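PDB 1J1T: alginate lyase from Alteromonas sp., which probably cleaves alginate, a polymer of mannuronate and guluronate, by beta-elimination, and carries a bound calcium ion. Local coordinates for residues S100-S105 / V124-R129. Numbering follows the deposited sequence.
Sequences SKVYVS and VYVRLR. With SO4 (sulfate ion), chain C.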
loop_
_atom_site.group_PDB
_atom_site.type_symbol
_atom_site.label_atom_id
_atom_site.label_comp_id
_atom_site.label_asym_id
_atom_site.label_seq_id
_atom_site.Cartn_x
_atom_site.Cartn_y
_atom_site.Cartn_z
ATOM N N SER A 100 -5.470 7.207 4.043
ATOM C CA SER A 100 -4.499 7.490 2.996
ATOM C C SER A 100 -4.159 6.170 2.321
ATOM O O SER A 100 -4.096 5.127 2.973
ATOM C CB SER A 100 -3.223 8.119 3.578
ATOM O OG SER A 100 -2.383 7.144 4.169
ATOM N N LYS A 101 -3.960 6.213 1.010
ATOM C CA LYS A 101 -3.614 5.019 0.255
ATOM C C LYS A 101 -2.710 5.401 -0.905
ATOM O O LYS A 101 -2.966 6.381 -1.608
ATOM C CB LYS A 101 -4.873 4.342 -0.287
ATOM C CG LYS A 101 -5.735 3.660 0.767
ATOM C CD LYS A 101 -7.025 3.139 0.156
ATOM C CE LYS A 101 -7.883 4.293 -0.353
ATOM N NZ LYS A 101 -9.191 3.839 -0.900
ATOM N N VAL A 102 -1.640 4.641 -1.085
ATOM C CA VAL A 102 -0.718 4.884 -2.187
ATOM C C VAL A 102 -0.828 3.668 -3.091
ATOM O O VAL A 102 -0.684 2.527 -2.639
ATOM C CB VAL A 102 0.730 5.045 -1.701
ATOM C CG1 VAL A 102 1.657 5.247 -2.886
ATOM C CG2 VAL A 102 0.820 6.229 -0.752
ATOM N N TYR A 103 -1.090 3.926 -4.365
ATOM C CA TYR A 103 -1.272 2.878 -5.357
ATOM C C TYR A 103 -0.207 2.833 -6.438
ATOM O O TYR A 103 0.466 3.821 -6.724
ATOM C CB TYR A 103 -2.593 3.077 -6.100
ATOM C CG TYR A 103 -3.854 3.097 -5.275
ATOM C CD1 TYR A 103 -4.728 2.009 -5.288
ATOM C CD2 TYR A 103 -4.214 4.226 -4.540
ATOM C CE1 TYR A 103 -5.938 2.047 -4.597
ATOM C CE2 TYR A 103 -5.423 4.273 -3.844
ATOM C CZ TYR A 103 -6.277 3.179 -3.882
ATOM O OH TYR A 103 -7.480 3.220 -3.213
ATOM N N VAL A 104 -0.104 1.659 -7.049
ATOM C CA VAL A 104 0.765 1.408 -8.187
ATOM C C VAL A 104 -0.207 0.564 -9.008
ATOM O O VAL A 104 -0.419 -0.613 -8.709
ATOM C CB VAL A 104 2.005 0.562 -7.835
ATOM C CG1 VAL A 104 2.819 0.307 -9.097
ATOM C CG2 VAL A 104 2.869 1.289 -6.806
ATOM N N SER A 105 -0.840 1.170 -10.011
ATOM C CA SER A 105 -1.813 0.427 -10.797
ATOM C C SER A 105 -1.792 0.690 -12.291
ATOM O O SER A 105 -1.475 1.788 -12.761
ATOM C CB SER A 105 -3.226 0.674 -10.258
ATOM O OG SER A 105 -3.785 1.855 -10.789
ATOM N N VAL A 124 1.325 5.793 -10.399
ATOM C CA VAL A 124 1.603 5.777 -8.969
ATOM C C VAL A 124 0.910 7.027 -8.471
ATOM O O VAL A 124 1.259 8.140 -8.868
ATOM C CB VAL A 124 3.109 5.868 -8.651
ATOM C CG1 VAL A 124 3.310 5.903 -7.135
ATOM C CG2 VAL A 124 3.844 4.674 -9.254
ATOM N N TYR A 125 -0.091 6.843 -7.621
ATOM C CA TYR A 125 -0.844 7.969 -7.113
ATOM C C TYR A 125 -1.264 7.761 -5.674
ATOM O O TYR A 125 -1.071 6.684 -5.108
ATOM C CB TYR A 125 -2.086 8.203 -7.977
ATOM C CG TYR A 125 -3.023 7.015 -8.076
ATOM C CD1 TYR A 125 -2.789 5.987 -8.989
ATOM C CD2 TYR A 125 -4.164 6.936 -7.272
ATOM C CE1 TYR A 125 -3.677 4.908 -9.106
ATOM C CE2 TYR A 125 -5.053 5.865 -7.379
ATOM C CZ TYR A 125 -4.807 4.856 -8.300
ATOM O OH TYR A 125 -5.702 3.811 -8.423
ATOM N N VAL A 126 -1.849 8.801 -5.091
ATOM C CA VAL A 126 -2.305 8.742 -3.712
ATOM C C VAL A 126 -3.728 9.256 -3.558
ATOM O O VAL A 126 -4.158 10.160 -4.272
ATOM C CB VAL A 126 -1.388 9.578 -2.786
ATOM C CG1 VAL A 126 -1.391 11.032 -3.224
ATOM C CG2 VAL A 126 -1.860 9.467 -1.343
ATOM N N ARG A 127 -4.460 8.654 -2.630
ATOM C CA ARG A 127 -5.822 9.068 -2.317
ATOM C C ARG A 127 -5.799 9.435 -0.838
ATOM O O ARG A 127 -5.374 8.634 -0.003
ATOM C CB ARG A 127 -6.817 7.923 -2.536
ATOM C CG ARG A 127 -7.356 7.812 -3.954
ATOM C CD ARG A 127 -8.258 6.592 -4.110
ATOM N NE ARG A 127 -8.895 6.565 -5.425
ATOM C CZ ARG A 127 -9.926 7.329 -5.770
ATOM N NH1 ARG A 127 -10.453 8.175 -4.895
ATOM N NH2 ARG A 127 -10.416 7.267 -7.002
ATOM N N LEU A 128 -6.238 10.648 -0.526
ATOM C CA LEU A 128 -6.280 11.133 0.848
ATOM C C LEU A 128 -7.707 11.548 1.183
ATOM O O LEU A 128 -8.349 12.250 0.409
ATOM C CB LEU A 128 -5.345 12.335 1.013
ATOM C CG LEU A 128 -3.860 12.093 0.714
ATOM C CD1 LEU A 128 -3.104 13.410 0.827
ATOM C CD2 LEU A 128 -3.291 11.055 1.687
ATOM N N ARG A 129 -8.205 11.118 2.337
ATOM C CA ARG A 129 -9.562 11.474 2.738
ATOM C C ARG A 129 -9.512 12.767 3.540
ATOM O O ARG A 129 -8.955 12.797 4.638
ATOM C CB ARG A 129 -10.181 10.353 3.582
ATOM C CG ARG A 129 -11.673 10.532 3.858
ATOM C CD ARG A 129 -12.233 9.312 4.570
ATOM N NE ARG A 129 -11.965 8.099 3.805
ATOM C CZ ARG A 129 -12.560 7.786 2.658
ATOM N NH1 ARG A 129 -12.240 6.663 2.030
ATOM N NH2 ARG A 129 -13.491 8.585 2.148
HETATM S S SO4 C . -10.304 1.979 -5.213
HETATM O O1 SO4 C . -9.255 2.215 -6.223
HETATM O O2 SO4 C . -11.098 0.793 -5.589
HETATM O O3 SO4 C . -9.674 1.750 -3.897
HETATM O O4 SO4 C . -11.189 3.159 -5.139
HETATM O O HOH W 1 -7.223 2.284 -10.544
#
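The rings of Tyr103 and Tyr125 lie nearly parallel, planes 10° apart, but offset, so that only their margins face each other. Tyr125 OH sits over one face of the Tyr103 ring toward its rim, while Tyr103 CB sits over one face of the Tyr125 ring in a CH-pi contact, 3.8 Å from the centroid. At the edges, sulfate O3 lies near the plane of the Tyr103 ring and Ser105 OG in the plane of the Tyr125 ring; sulfate O4 lies over one face of the Arg127 guanidinium. The two strands are antiparallel neighbours in one sheet of the concanavalin-like beta sandwich. Tyr103 and Tyr125 form a hydrogen-bonded pair, with Tyr103 N to Tyr125 O at 2.9 Å and nearly straight; Lys101 and Arg127 form the next. Tyr125 reaches its partner because CG stands between its own backbone N and carbonyl carbon (chi1 58°), turning the ring across the neighbouring strand, and Phe112 stacks on it. The extended Arg127 chain brings CD to 3.6 Å from Tyr103 OH, and its guanidinium continues to salt bridges with Glu109 and Glu135. Lys101 NZ, also paired with Glu135, makes a weak hydrogen bond to Tyr103 OH. A leucine in place of Tyr103 would probably leave the sulfate and Lys101 NZ without the hydroxyl and open a gap beside the Tyr125 ring. On the sheet's other side, Val126 and Leu128 pack on Phe169 of the second sheet. The sulfate, probably from the crystallisation liquor, is gripped by Lys85 NZ and by Tyr103 OH, which donates to O3 at 2.7 Å.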